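PDB 2PY6: methyltransferase FkbM from Methylobacillus flagellatus KT, which probably transfers a methyl group, presumably from S-adenosylmethionine, to an acceptor substrate. Local coordinates for residues Cys120-Pro125 against Thr398-Asp403; Val187-Ala192 against Ile392-His397; Phe252-Met257 against Arg283-Gly288; His287-Gly292 against Asp324-Asp329. All blocks are in the same frame, centred on the assembly; numbering follows the deposited sequence.

Interaction 1: residues Cys120-Pro125 against Thr398-Asp403; sequences CRYDGP and TPDRWD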
loop_
_atom_site.group_PDB
_atom_site.type_symbol
_atom_site.label_atom_id
_atom_site.label_comp_id
_atom_site.label_asym_id
_atom_site.label_seq_id
_atom_site.Cartn_x
_atom_site.Cartn_y
_atom_site.Cartn_z
ATOM N N CYS A 120 4.330 21.830 1.808
ATOM C CA CYS A 120 3.567 21.035 0.859
ATOM C C CYS A 120 3.460 21.740 -0.490
ATOM O O CYS A 120 3.339 22.969 -0.550
ATOM C CB CYS A 120 2.211 20.719 1.432
ATOM S SG CYS A 120 2.362 19.777 2.996
ATOM N N ARG A 121 3.608 20.947 -1.556
ATOM C CA ARG A 121 3.617 21.433 -2.931
ATOM C C ARG A 121 2.416 20.950 -3.718
ATOM O O ARG A 121 2.131 21.524 -4.770
ATOM C CB ARG A 121 4.866 20.942 -3.684
ATOM C CG ARG A 121 6.218 21.084 -2.990
ATOM C CD ARG A 121 6.656 22.494 -2.809
ATOM N NE ARG A 121 7.133 23.112 -4.049
ATOM C CZ ARG A 121 7.693 24.321 -4.106
ATOM N NH1 ARG A 121 7.820 25.051 -3.008
ATOM N NH2 ARG A 121 8.126 24.807 -5.266
ATOM N N TYR A 122 1.736 19.903 -3.237
ATOM C CA TYR A 122 0.599 19.336 -3.937
ATOM C C TYR A 122 -0.745 19.708 -3.292
ATOM O O TYR A 122 -0.835 19.944 -2.090
ATOM C CB TYR A 122 0.827 17.838 -4.216
ATOM C CG TYR A 122 2.165 17.644 -4.978
ATOM C CD1 TYR A 122 2.431 18.348 -6.178
ATOM C CD2 TYR A 122 3.158 16.788 -4.495
ATOM C CE1 TYR A 122 3.640 18.203 -6.856
ATOM C CE2 TYR A 122 4.371 16.639 -5.177
ATOM C CZ TYR A 122 4.603 17.353 -6.349
ATOM O OH TYR A 122 5.800 17.191 -7.020
ATOM N N ASP A 123 -1.759 19.801 -4.157
ATOM C CA ASP A 123 -3.047 20.385 -3.822
ATOM C C ASP A 123 -3.665 19.950 -2.515
ATOM O O ASP A 123 -4.071 20.787 -1.729
ATOM C CB ASP A 123 -4.090 20.183 -4.955
ATOM C CG ASP A 123 -3.815 21.053 -6.186
ATOM O OD1 ASP A 123 -3.008 22.001 -6.137
ATOM O OD2 ASP A 123 -4.421 20.775 -7.225
ATOM N N GLY A 124 -3.781 18.645 -2.322
ATOM C CA GLY A 124 -4.431 18.118 -1.131
ATOM C C GLY A 124 -3.804 18.621 0.147
ATOM O O GLY A 124 -4.451 19.305 0.901
ATOM N N PRO A 125 -2.543 18.280 0.387
ATOM C CA PRO A 125 -1.850 18.715 1.601
ATOM C C PRO A 125 -1.627 20.240 1.693
ATOM O O PRO A 125 -1.788 20.813 2.767
ATOM C CB PRO A 125 -0.489 17.972 1.527
ATOM C CG PRO A 125 -0.634 16.936 0.536
ATOM C CD PRO A 125 -1.701 17.378 -0.415
ATOM N N THR A 398 5.511 20.059 -15.242
ATOM C CA THR A 398 5.197 19.505 -13.926
ATOM C C THR A 398 4.317 20.517 -13.182
ATOM O O THR A 398 4.212 21.662 -13.602
ATOM C CB THR A 398 6.469 19.207 -13.031
ATOM O OG1 THR A 398 7.166 20.425 -12.728
ATOM C CG2 THR A 398 7.414 18.218 -13.681
ATOM N N PRO A 399 3.655 20.084 -12.096
ATOM C CA PRO A 399 2.981 21.037 -11.210
ATOM C C PRO A 399 3.968 21.826 -10.326
ATOM O O PRO A 399 3.528 22.621 -9.528
ATOM C CB PRO A 399 2.118 20.159 -10.295
ATOM C CG PRO A 399 2.311 18.767 -10.759
ATOM C CD PRO A 399 3.459 18.687 -11.666
ATOM N N ASP A 400 5.282 21.614 -10.465
ATOM C CA ASP A 400 6.256 22.294 -9.625
ATOM C C ASP A 400 7.198 23.075 -10.542
ATOM O O ASP A 400 6.836 23.368 -11.679
ATOM C CB ASP A 400 6.953 21.256 -8.724
ATOM C CG ASP A 400 7.495 21.878 -7.436
ATOM O OD1 ASP A 400 7.982 23.032 -7.495
ATOM O OD2 ASP A 400 7.454 21.221 -6.378
ATOM N N ARG A 401 8.394 23.421 -10.082
ATOM C CA ARG A 401 9.303 24.259 -10.887
ATOM C C ARG A 401 10.187 23.499 -11.860
ATOM O O ARG A 401 10.876 24.084 -12.690
ATOM C CB ARG A 401 10.082 25.249 -9.989
ATOM C CG ARG A 401 10.840 24.689 -8.832
ATOM C CD ARG A 401 11.307 25.780 -7.891
ATOM N NE ARG A 401 12.355 26.612 -8.464
ATOM C CZ ARG A 401 12.950 27.612 -7.819
ATOM N NH1 ARG A 401 12.606 27.909 -6.578
ATOM N NH2 ARG A 401 13.908 28.299 -8.427
ATOM N N TRP A 402 10.061 22.183 -11.860
ATOM C CA TRP A 402 10.861 21.336 -12.726
ATOM C C TRP A 402 10.213 21.161 -14.101
ATOM O O TRP A 402 9.002 21.181 -14.247
ATOM C CB TRP A 402 11.002 19.935 -12.112
ATOM C CG TRP A 402 10.989 19.914 -10.604
ATOM C CD1 TRP A 402 10.123 19.215 -9.793
ATOM C CD2 TRP A 402 11.821 20.690 -9.726
ATOM N NE1 TRP A 402 10.409 19.466 -8.474
ATOM C CE2 TRP A 402 11.438 20.374 -8.404
ATOM C CE3 TRP A 402 12.863 21.603 -9.933
ATOM C CZ2 TRP A 402 12.059 20.938 -7.296
ATOM C CZ3 TRP A 402 13.486 22.157 -8.826
ATOM C CH2 TRP A 402 13.076 21.829 -7.528
ATOM N N ASP A 403 11.076 20.960 -15.081
ATOM C CA ASP A 403 10.757 20.606 -16.440
ATOM C C ASP A 403 10.044 21.626 -17.303
ATOM O O ASP A 403 9.122 21.300 -18.046
ATOM C CB ASP A 403 10.107 19.209 -16.505
ATOM C CG ASP A 403 11.031 18.104 -15.945
ATOM O OD1 ASP A 403 12.199 17.947 -16.433
ATOM O OD2 ASP A 403 10.546 17.375 -15.060
HETATM O O HOH W 1 1.576 21.810 -7.258
#
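Arg121 and Asp400 are the backbone neighbours here, yet their CA atoms stay 7.2 Å apart, so the two segments meet through side chains and a single water. That water donates to both Arg121 O and Pro399 O. The main grip is a side-on salt bridge. Arg121 bends at chi2 and chi3 (-67° and -75°), which turns NE and NH2 together onto the carboxylate: NE lies 3.0 Å from Asp400 OD2, and NH2 lies 2.9 Å from Asp400 OD1. Both oxygens are met on their syn sides, with the two flat groups tilted by only 21°. On its anti side Asp400 OD1 also takes the backbone N of Arg401, which fixes the carboxylate's rotation. Were Asp400 an alanine, NE and NH2 of Arg121 would probably lose their countercharge and Arg401 N its acceptor. Beside the bridge, the Tyr122 ring carries Arg121 CB over one face and reaches Pro399, CE1 to CG, at 4.2 Å. Thr398 closes an ST turn onto Asp400 N. Glu144 forms salt bridges with NH1 of both Arg121 and Arg401, and Arg401 NH2 bonds Asp161 O. Tyr122 is the N-cap residue of helix 123-135, while 398-403 is the loop of the hairpin between strands 392-396 and 404-408, with Arg401 packed on Phe196 and His197 of helix 184-199.

Interaction 2: residues Val187-Ala192 against Ile392-His397; sequences VQTLYA and IGLRHH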
loop_
_atom_site.group_PDB
_atom_site.type_symbol
_atom_site.label_atom_id
_atom_site.label_comp_id
_atom_site.label_asym_id
_atom_site.label_seq_id
_atom_site.Cartn_x
_atom_site.Cartn_y
_atom_site.Cartn_z
ATOM N N VAL A 187 4.494 31.963 -25.311
ATOM C CA VAL A 187 4.627 33.291 -24.711
ATOM C C VAL A 187 3.921 33.275 -23.350
ATOM O O VAL A 187 4.478 33.681 -22.335
ATOM C CB VAL A 187 4.060 34.402 -25.616
ATOM C CG1 VAL A 187 4.065 35.728 -24.889
ATOM C CG2 VAL A 187 4.862 34.498 -26.910
ATOM N N GLN A 188 2.702 32.780 -23.299
ATOM C CA GLN A 188 2.021 32.726 -22.005
ATOM C C GLN A 188 2.852 31.905 -20.991
ATOM O O GLN A 188 3.006 32.282 -19.814
ATOM C CB GLN A 188 0.617 32.164 -22.150
ATOM C CG GLN A 188 -0.303 32.508 -20.934
ATOM C CD GLN A 188 -1.568 31.674 -20.921
ATOM O OE1 GLN A 188 -1.585 30.516 -21.391
ATOM N NE2 GLN A 188 -2.645 32.254 -20.393
ATOM N N THR A 189 3.396 30.788 -21.452
ATOM C CA THR A 189 4.221 29.941 -20.598
ATOM C C THR A 189 5.441 30.705 -20.107
ATOM O O THR A 189 5.747 30.665 -18.900
ATOM C CB THR A 189 4.621 28.676 -21.333
ATOM O OG1 THR A 189 3.436 27.931 -21.661
ATOM C CG2 THR A 189 5.568 27.835 -20.497
ATOM N N LEU A 190 6.143 31.399 -21.015
ATOM C CA LEU A 190 7.316 32.165 -20.603
ATOM C C LEU A 190 6.975 33.118 -19.479
ATOM O O LEU A 190 7.623 33.128 -18.443
ATOM C CB LEU A 190 7.921 32.974 -21.758
ATOM C CG LEU A 190 9.119 33.875 -21.382
ATOM C CD1 LEU A 190 10.298 33.002 -20.883
ATOM C CD2 LEU A 190 9.569 34.790 -22.497
ATOM N N TYR A 191 5.961 33.961 -19.711
ATOM C CA TYR A 191 5.561 34.944 -18.718
ATOM C C TYR A 191 5.081 34.338 -17.403
ATOM O O TYR A 191 5.391 34.868 -16.341
ATOM C CB TYR A 191 4.560 35.932 -19.279
ATOM C CG TYR A 191 5.160 36.919 -20.281
ATOM C CD1 TYR A 191 6.236 37.728 -19.945
ATOM C CD2 TYR A 191 4.607 37.077 -21.537
ATOM C CE1 TYR A 191 6.771 38.629 -20.850
ATOM C CE2 TYR A 191 5.132 37.969 -22.443
ATOM C CZ TYR A 191 6.202 38.752 -22.103
ATOM O OH TYR A 191 6.717 39.660 -23.018
ATOM N N ALA A 192 4.421 33.179 -17.467
ATOM C CA ALA A 192 3.957 32.462 -16.267
ATOM C C ALA A 192 5.163 31.997 -15.411
ATOM O O ALA A 192 5.196 32.171 -14.192
ATOM C CB ALA A 192 3.053 31.283 -16.677
ATOM N N ILE A 392 11.023 28.450 -32.229
ATOM C CA ILE A 392 11.194 28.167 -30.821
ATOM C C ILE A 392 9.849 28.137 -30.080
ATOM O O ILE A 392 8.969 28.984 -30.297
ATOM C CB ILE A 392 12.108 29.234 -30.127
ATOM C CG1 ILE A 392 13.356 29.516 -30.950
ATOM C CG2 ILE A 392 12.446 28.775 -28.676
ATOM C CD1 ILE A 392 14.227 30.649 -30.395
ATOM N N GLY A 393 9.700 27.152 -29.208
ATOM C CA GLY A 393 8.515 27.043 -28.338
ATOM C C GLY A 393 8.970 26.778 -26.918
ATOM O O GLY A 393 10.170 26.545 -26.675
ATOM N N LEU A 394 8.013 26.797 -25.978
ATOM C CA LEU A 394 8.320 26.545 -24.589
ATOM C C LEU A 394 7.106 25.961 -23.901
ATOM O O LEU A 394 6.027 26.502 -24.015
ATOM C CB LEU A 394 8.682 27.864 -23.908
ATOM C CG LEU A 394 9.104 27.868 -22.438
ATOM C CD1 LEU A 394 10.519 27.274 -22.288
ATOM C CD2 LEU A 394 9.086 29.324 -21.935
ATOM N N ARG A 395 7.284 24.856 -23.193
ATOM C CA ARG A 395 6.196 24.273 -22.379
ATOM C C ARG A 395 6.736 23.984 -20.981
ATOM O O ARG A 395 7.920 23.734 -20.822
ATOM C CB ARG A 395 5.646 22.956 -22.958
ATOM C CG ARG A 395 4.937 23.068 -24.292
ATOM C CD ARG A 395 3.628 23.854 -24.234
ATOM N NE ARG A 395 3.066 24.028 -25.578
ATOM C CZ ARG A 395 3.236 25.074 -26.386
ATOM N NH1 ARG A 395 3.958 26.128 -26.055
ATOM N NH2 ARG A 395 2.656 25.069 -27.564
ATOM N N HIS A 396 5.840 23.985 -19.990
ATOM C CA HIS A 396 6.188 23.655 -18.631
ATOM C C HIS A 396 5.470 22.357 -18.296
ATOM O O HIS A 396 4.262 22.312 -18.377
ATOM C CB HIS A 396 5.789 24.757 -17.666
ATOM C CG HIS A 396 6.174 24.439 -16.263
ATOM N ND1 HIS A 396 7.467 24.580 -15.809
ATOM C CD2 HIS A 396 5.479 23.879 -15.249
ATOM C CE1 HIS A 396 7.540 24.166 -14.559
ATOM N NE2 HIS A 396 6.351 23.730 -14.195
ATOM N N HIS A 397 6.206 21.323 -17.879
ATOM C CA HIS A 397 5.628 19.980 -17.725
ATOM C C HIS A 397 5.479 19.305 -16.332
ATOM O O HIS A 397 5.352 18.077 -16.273
ATOM C CB HIS A 397 6.387 19.004 -18.599
ATOM C CG HIS A 397 6.329 19.291 -20.052
ATOM N ND1 HIS A 397 5.380 18.734 -20.880
ATOM C CD2 HIS A 397 7.132 20.044 -20.848
ATOM C CE1 HIS A 397 5.590 19.144 -22.126
ATOM N NE2 HIS A 397 6.658 19.922 -22.136
HETATM O O HOH W 2 3.409 25.290 -20.672
#
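Apolar packing comes first, with Leu394 pushing up against the helix at Thr189 and Leu190. Its CG stands anti to the backbone N (chi1 -178°), which carries CD2 under the helix backbone, 3.6 Å from Leu190 CA, and alongside Leu190 CB. The methyl of Thr189 does similar work a little further along the strand: CG2 sits 4.0 Å from Leu394 CG and also rests near His396 N and CB. Leu376 of helix 375-386 touches both Leu190 and Leu394.

The strand is 392-396, one of the two border strands of the seven-stranded sheet, whose order 3-2-1-4-5-7-6 is that of the class I methyltransferase fold. Helix 184-199 runs past it with axes 7.3 Å apart and directions differing by 54°, lying beside the sheet's border; on the strand's other side Gly393 and Arg395 pair with strand 404-408.

Polar contacts serve the backbone of this border strand. One water donates to Thr189 OG1 and accepts from His396 N, 2.8 Å from the latter, while Thr189 OG1 is also bonded to Tyr185 O one helical turn back. Ser186 OG takes Leu394 N. Arg395 curls its side chain back to its own strand and gives NH1 to Leu394 O at 2.9 Å, approaching from above the carbonyl plane rather than along a lone pair.

Charge and ring contacts lie at the flanks: Arg395 NH2 forms a salt bridge with Asp183, and the His396 ring stacks on Tyr205, its ND1 bonded to Thr404 OG1.

Interaction 3: residues Phe252-Met257 against Arg283-Gly288; sequences FERVWM and RITVHG. With EDO (1,2-ethanediol), chain D.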
loop_
_atom_site.group_PDB
_atom_site.type_symbol
_atom_site.label_atom_id
_atom_site.label_comp_id
_atom_site.label_asym_id
_atom_site.label_seq_id
_atom_site.Cartn_x
_atom_site.Cartn_y
_atom_site.Cartn_z
ATOM N N PHE A 252 12.171 3.347 -34.977
ATOM C CA PHE A 252 13.185 4.409 -35.083
ATOM C C PHE A 252 14.459 3.847 -35.707
ATOM O O PHE A 252 14.597 2.648 -35.854
ATOM C CB PHE A 252 13.457 5.081 -33.723
ATOM C CG PHE A 252 13.820 4.122 -32.637
ATOM C CD1 PHE A 252 15.151 3.765 -32.433
ATOM C CD2 PHE A 252 12.835 3.562 -31.834
ATOM C CE1 PHE A 252 15.499 2.869 -31.451
ATOM C CE2 PHE A 252 13.169 2.663 -30.844
ATOM C CZ PHE A 252 14.507 2.312 -30.659
ATOM N N GLU A 253 15.381 4.727 -36.082
ATOM C CA GLU A 253 16.639 4.310 -36.668
ATOM C C GLU A 253 17.767 4.151 -35.663
ATOM O O GLU A 253 18.559 3.225 -35.762
ATOM C CB GLU A 253 17.077 5.283 -37.776
ATOM C CG GLU A 253 16.357 5.057 -39.113
ATOM C CD GLU A 253 16.603 3.661 -39.665
ATOM O OE1 GLU A 253 17.782 3.235 -39.719
ATOM O OE2 GLU A 253 15.613 2.997 -40.035
ATOM N N ARG A 254 17.866 5.059 -34.708
ATOM C CA ARG A 254 18.986 5.009 -33.797
ATOM C C ARG A 254 18.722 5.766 -32.522
ATOM O O ARG A 254 18.017 6.775 -32.528
ATOM C CB ARG A 254 20.180 5.646 -34.500
ATOM C CG ARG A 254 21.563 5.347 -33.972
ATOM C CD ARG A 254 22.003 3.906 -34.063
ATOM N NE ARG A 254 23.415 3.800 -33.673
ATOM C CZ ARG A 254 23.885 3.889 -32.428
ATOM N NH1 ARG A 254 23.069 4.045 -31.374
ATOM N NH2 ARG A 254 25.185 3.804 -32.224
ATOM N N VAL A 255 19.258 5.256 -31.414
ATOM C CA VAL A 255 19.246 6.007 -30.169
ATOM C C VAL A 255 20.620 5.948 -29.519
ATOM O O VAL A 255 21.131 4.882 -29.267
ATOM C CB VAL A 255 18.153 5.537 -29.183
ATOM C CG1 VAL A 255 18.270 6.302 -27.872
ATOM C CG2 VAL A 255 16.760 5.735 -29.802
ATOM N N TRP A 256 21.205 7.114 -29.263
ATOM C CA TRP A 256 22.445 7.218 -28.498
ATOM C C TRP A 256 22.092 7.767 -27.131
ATOM O O TRP A 256 21.727 8.928 -26.995
ATOM C CB TRP A 256 23.408 8.188 -29.126
ATOM C CG TRP A 256 23.835 7.886 -30.502
ATOM C CD1 TRP A 256 24.892 7.097 -30.880
ATOM C CD2 TRP A 256 23.276 8.426 -31.702
ATOM N NE1 TRP A 256 25.010 7.108 -32.236
ATOM C CE2 TRP A 256 24.047 7.928 -32.772
ATOM C CE3 TRP A 256 22.214 9.310 -31.972
ATOM C CZ2 TRP A 256 23.782 8.260 -34.107
ATOM C CZ3 TRP A 256 21.959 9.640 -33.279
ATOM C CH2 TRP A 256 22.718 9.094 -34.342
HETATM N N MSE A 257 22.171 6.916 -26.117
HETATM C CA MSE A 257 21.886 7.306 -24.755
HETATM C C MSE A 257 23.182 7.691 -24.016
HETATM O O MSE A 257 24.093 6.866 -23.906
HETATM C CB MSE A 257 21.181 6.159 -24.018
HETATM C CG MSE A 257 19.866 5.721 -24.622
HETATM SE SE MSE A 257 18.925 4.420 -23.544
HETATM C CE MSE A 257 18.173 5.236 -22.532
ATOM N N ARG A 283 19.794 -0.973 -32.332
ATOM C CA ARG A 283 19.888 0.431 -32.713
ATOM C C ARG A 283 20.137 1.362 -31.532
ATOM O O ARG A 283 20.299 2.557 -31.726
ATOM C CB ARG A 283 18.611 0.859 -33.424
ATOM C CG ARG A 283 18.326 0.087 -34.674
ATOM C CD ARG A 283 16.891 0.266 -35.104
ATOM N NE ARG A 283 16.566 -0.592 -36.240
ATOM C CZ ARG A 283 15.338 -0.831 -36.704
ATOM N NH1 ARG A 283 14.250 -0.301 -36.133
ATOM N NH2 ARG A 283 15.197 -1.636 -37.752
ATOM N N ILE A 284 20.197 0.807 -30.325
ATOM C CA ILE A 284 20.373 1.593 -29.127
ATOM C C ILE A 284 21.736 1.346 -28.546
ATOM O O ILE A 284 22.101 0.195 -28.352
ATOM C CB ILE A 284 19.343 1.168 -27.993
ATOM C CG1 ILE A 284 17.889 1.364 -28.429
ATOM C CG2 ILE A 284 19.559 1.963 -26.751
ATOM C CD1 ILE A 284 16.924 0.388 -27.747
ATOM N N THR A 285 22.477 2.416 -28.249
ATOM C CA THR A 285 23.742 2.297 -27.508
ATOM C C THR A 285 23.755 3.220 -26.295
ATOM O O THR A 285 23.133 4.292 -26.273
ATOM C CB THR A 285 24.985 2.593 -28.346
ATOM O OG1 THR A 285 24.811 3.844 -29.004
ATOM C CG2 THR A 285 25.245 1.476 -29.361
ATOM N N VAL A 286 24.488 2.796 -25.287
ATOM C CA VAL A 286 24.650 3.550 -24.049
ATOM C C VAL A 286 26.101 4.029 -23.944
ATOM O O VAL A 286 27.035 3.272 -24.196
ATOM C CB VAL A 286 24.286 2.698 -22.832
ATOM C CG1 VAL A 286 24.483 3.530 -21.517
ATOM C CG2 VAL A 286 22.839 2.153 -22.971
ATOM N N HIS A 287 26.264 5.309 -23.602
ATOM C CA HIS A 287 27.573 5.941 -23.508
ATOM C C HIS A 287 27.695 6.496 -22.126
ATOM O O HIS A 287 27.039 7.475 -21.826
ATOM C CB HIS A 287 27.687 7.033 -24.579
ATOM C CG HIS A 287 27.316 6.532 -25.943
ATOM N ND1 HIS A 287 28.240 6.043 -26.829
ATOM C CD2 HIS A 287 26.108 6.384 -26.543
ATOM C CE1 HIS A 287 27.625 5.630 -27.920
ATOM N NE2 HIS A 287 26.330 5.835 -27.778
ATOM N N GLY A 288 28.509 5.830 -21.304
ATOM C CA GLY A 288 28.748 6.170 -19.891
ATOM C C GLY A 288 29.713 7.325 -19.710
ATOM O O GLY A 288 30.817 7.164 -19.250
HETATM C C1 EDO D . 31.461 6.909 -23.749
HETATM O O1 EDO D . 32.656 7.162 -23.011
HETATM C C2 EDO D . 31.787 5.790 -24.739
HETATM O O2 EDO D . 30.707 5.521 -25.638
#
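Ile284 fills the hollow between Phe252 and Met257, and its two branches divide the work. CG1 comes to the edge of the Phe252 ring, 4.1 Å from CE1, while CG2 lies alongside the selenium of Met257, a selenomethionine. Phe252 can offer that edge because chi1 is 54°, wedging CG between the backbone N and the carbonyl carbon. Val255 and Val286 line the same face of the sheet. Arg283 runs out straight from CG to NE past the backbone of Phe252 and Glu253, with CB 3.3 Å from Glu253 O.

The opposite face carries Arg254, Trp256 and Thr285. Arg254 bends at chi2 so that its guanidinium takes Thr285 OG1 end-on, NH1 at 2.9 Å and NH2 at 3.2 Å, the hydroxyl lying in the guanidinium plane. Trp256 slots in beside it: Arg254 CG lies over one face of the indole, and His287 NE2 meets its edge, 3.6 Å from CD1. Thr285 OG1 and His287 NE2 are themselves hydrogen-bonded. Arg283 O receives Val255 N and Arg254 NH1 from opposite faces of its plane.

Backbone hydrogen bonds of the parallel pair run from Val255 N through to Met257 O, which accepts from His287 N. Strands 254-258 and 284-287 are the two arms of a beta-alpha-beta unit; its helix 262-274 packs on Ile284, Val286 and Met257, helix 239-248 covers Phe252 and Val255, and Asp333 holds Trp256 NE1.

Interaction 4: residues His287-Gly292 against Asp324-Asp329; sequences HGCGAG and DVRPID. With EDO (1,2-ethanediol), chain D.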
loop_
_atom_site.group_PDB
_atom_site.type_symbol
_atom_site.label_atom_id
_atom_site.label_comp_id
_atom_site.label_asym_id
_atom_site.label_seq_id
_atom_site.Cartn_x
_atom_site.Cartn_y
_atom_site.Cartn_z
ATOM N N HIS A 287 26.264 5.309 -23.602
ATOM C CA HIS A 287 27.573 5.941 -23.508
ATOM C C HIS A 287 27.695 6.496 -22.126
ATOM O O HIS A 287 27.039 7.475 -21.826
ATOM C CB HIS A 287 27.687 7.033 -24.579
ATOM C CG HIS A 287 27.316 6.532 -25.943
ATOM N ND1 HIS A 287 28.240 6.043 -26.829
ATOM C CD2 HIS A 287 26.108 6.384 -26.543
ATOM C CE1 HIS A 287 27.625 5.630 -27.920
ATOM N NE2 HIS A 287 26.330 5.835 -27.778
ATOM N N GLY A 288 28.509 5.830 -21.304
ATOM C CA GLY A 288 28.748 6.170 -19.891
ATOM C C GLY A 288 29.713 7.325 -19.710
ATOM O O GLY A 288 30.817 7.164 -19.250
ATOM N N CYS A 289 29.260 8.505 -20.092
ATOM C CA CYS A 289 30.023 9.731 -20.008
ATOM C C CYS A 289 29.015 10.840 -19.881
ATOM O O CYS A 289 27.792 10.642 -20.058
ATOM C CB CYS A 289 30.871 9.976 -21.287
ATOM S SG CYS A 289 29.937 10.177 -22.825
ATOM N N GLY A 290 29.554 12.012 -19.591
ATOM C CA GLY A 290 28.793 13.230 -19.576
ATOM C C GLY A 290 28.994 13.956 -20.893
ATOM O O GLY A 290 29.984 13.748 -21.592
ATOM N N ALA A 291 28.019 14.769 -21.262
ATOM C CA ALA A 291 28.071 15.564 -22.475
ATOM C C ALA A 291 28.648 16.936 -22.096
ATOM O O ALA A 291 28.142 17.597 -21.186
ATOM C CB ALA A 291 26.673 15.726 -23.073
ATOM N N GLY A 292 29.670 17.374 -22.834
ATOM C CA GLY A 292 30.319 18.665 -22.584
ATOM C C GLY A 292 30.901 19.173 -23.859
ATOM O O GLY A 292 30.555 18.652 -24.910
ATOM N N ASP A 324 34.166 10.526 -17.508
ATOM C CA ASP A 324 34.607 11.008 -18.805
ATOM C C ASP A 324 33.519 11.953 -19.295
ATOM O O ASP A 324 32.335 11.678 -19.101
ATOM C CB ASP A 324 34.752 9.878 -19.810
ATOM C CG ASP A 324 35.954 8.986 -19.533
ATOM O OD1 ASP A 324 36.938 9.424 -18.911
ATOM O OD2 ASP A 324 35.919 7.833 -19.973
ATOM N N VAL A 325 33.937 13.064 -19.886
ATOM C CA VAL A 325 33.076 14.069 -20.482
ATOM C C VAL A 325 33.570 14.133 -21.935
ATOM O O VAL A 325 34.781 14.152 -22.191
ATOM C CB VAL A 325 33.201 15.452 -19.764
ATOM C CG1 VAL A 325 32.449 16.564 -20.516
ATOM C CG2 VAL A 325 32.703 15.352 -18.331
ATOM N N ARG A 326 32.632 14.086 -22.875
ATOM C CA ARG A 326 32.932 14.102 -24.281
ATOM C C ARG A 326 31.899 14.965 -24.964
ATOM O O ARG A 326 30.791 15.100 -24.429
ATOM C CB ARG A 326 32.776 12.685 -24.819
ATOM C CG ARG A 326 33.689 11.631 -24.146
ATOM C CD ARG A 326 33.417 10.272 -24.770
ATOM N NE ARG A 326 33.737 10.276 -26.192
ATOM C CZ ARG A 326 33.305 9.376 -27.070
ATOM N NH1 ARG A 326 32.515 8.387 -26.714
ATOM N NH2 ARG A 326 33.675 9.486 -28.331
ATOM N N PRO A 327 32.246 15.556 -26.128
ATOM C CA PRO A 327 31.244 16.281 -26.886
ATOM C C PRO A 327 30.345 15.320 -27.677
ATOM O O PRO A 327 30.823 14.293 -28.146
ATOM C CB PRO A 327 32.080 17.165 -27.834
ATOM C CG PRO A 327 33.296 16.377 -28.060
ATOM C CD PRO A 327 33.563 15.630 -26.776
ATOM N N ILE A 328 29.071 15.682 -27.800
ATOM C CA ILE A 328 28.060 14.906 -28.558
ATOM C C ILE A 328 28.496 14.569 -29.990
ATOM O O ILE A 328 28.289 13.448 -30.433
ATOM C CB ILE A 328 26.692 15.654 -28.570
ATOM C CG1 ILE A 328 26.041 15.531 -27.195
ATOM C CG2 ILE A 328 25.715 15.070 -29.622
ATOM C CD1 ILE A 328 24.988 16.566 -26.885
ATOM N N ASP A 329 29.077 15.546 -30.686
ATOM C CA ASP A 329 29.570 15.387 -32.043
ATOM C C ASP A 329 30.595 14.248 -32.143
ATOM O O ASP A 329 30.716 13.624 -33.170
ATOM C CB ASP A 329 30.246 16.677 -32.550
ATOM C CG ASP A 329 29.272 17.805 -32.846
ATOM O OD1 ASP A 329 28.098 17.539 -33.135
ATOM O OD2 ASP A 329 29.708 18.976 -32.835
HETATM C C1 EDO D . 31.461 6.909 -23.749
HETATM O O1 EDO D . 32.656 7.162 -23.011
HETATM C C2 EDO D . 31.787 5.790 -24.739
HETATM O O2 EDO D . 30.707 5.521 -25.638
HETATM O O HOH W 3 32.243 8.214 -17.307
HETATM O O HOH W 4 28.213 17.845 -25.967
#
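Cys289 keeps SG between its backbone N and carbonyl carbon (chi1 62°), 4.0 Å from Arg326 CD, and a bend at chi3 (62°) brings the Arg326 guanidinium edge-on to a 1,2-ethanediol lying between this pair and His287. The diol, probably from the crystallisation liquor, accepts from His287 ND1 at its O2, 2.8 Å away. With an alanine in place of His287, the diol would probably lose the bond at its O2 and be held less firmly beside Arg326. Behind the side chains the strands pair in parallel: Gly290 N gives to Asp324 O, Gly290 O takes Arg326 N at 3.0 Å, and Gly292 N reaches Arg326 O from above the carbonyl plane. Gly292 is tightly packed, its CA 3.6 Å from Val325 CG1, where a CB would clash. Waters extend the pairing at both ends, one linking Gly288 O to Asp324 N, the other Gly292 O to Ile328 N. Arg326 NH2 has its salt bridge with Asp330. Strand 322-326 lies between 290-291 and the antiparallel 296-299, and the start of helix 328-331 turns Ile328 CG1 to Ala291 CB, both side chains resting on Cys233 of strand 229-233.

In the fold
Along the chain the contacts nest: interaction 1 closes the widest loop, interaction 2 lies inside it, and interactions 3 and 4 lie inside both. Interactions 1 and 2, with centres about 17 Å apart, touch where Asp403 O meets His397 N; interaction 2 sets helix 184-199 against a border strand of the seven-stranded sheet. Interaction 3 forms the other border, its centre about 29 Å from that of interaction 2. Interaction 4 follows directly, sharing His287 and Gly288 with it at about 13 Å between centres, and adds the small three-stranded sheet. The seven-stranded sheet thus spans interactions 2 and 3, while interaction 1 ties its hairpin loop to the segment between strand 114-118 of the six-stranded sheet and helix 123-135.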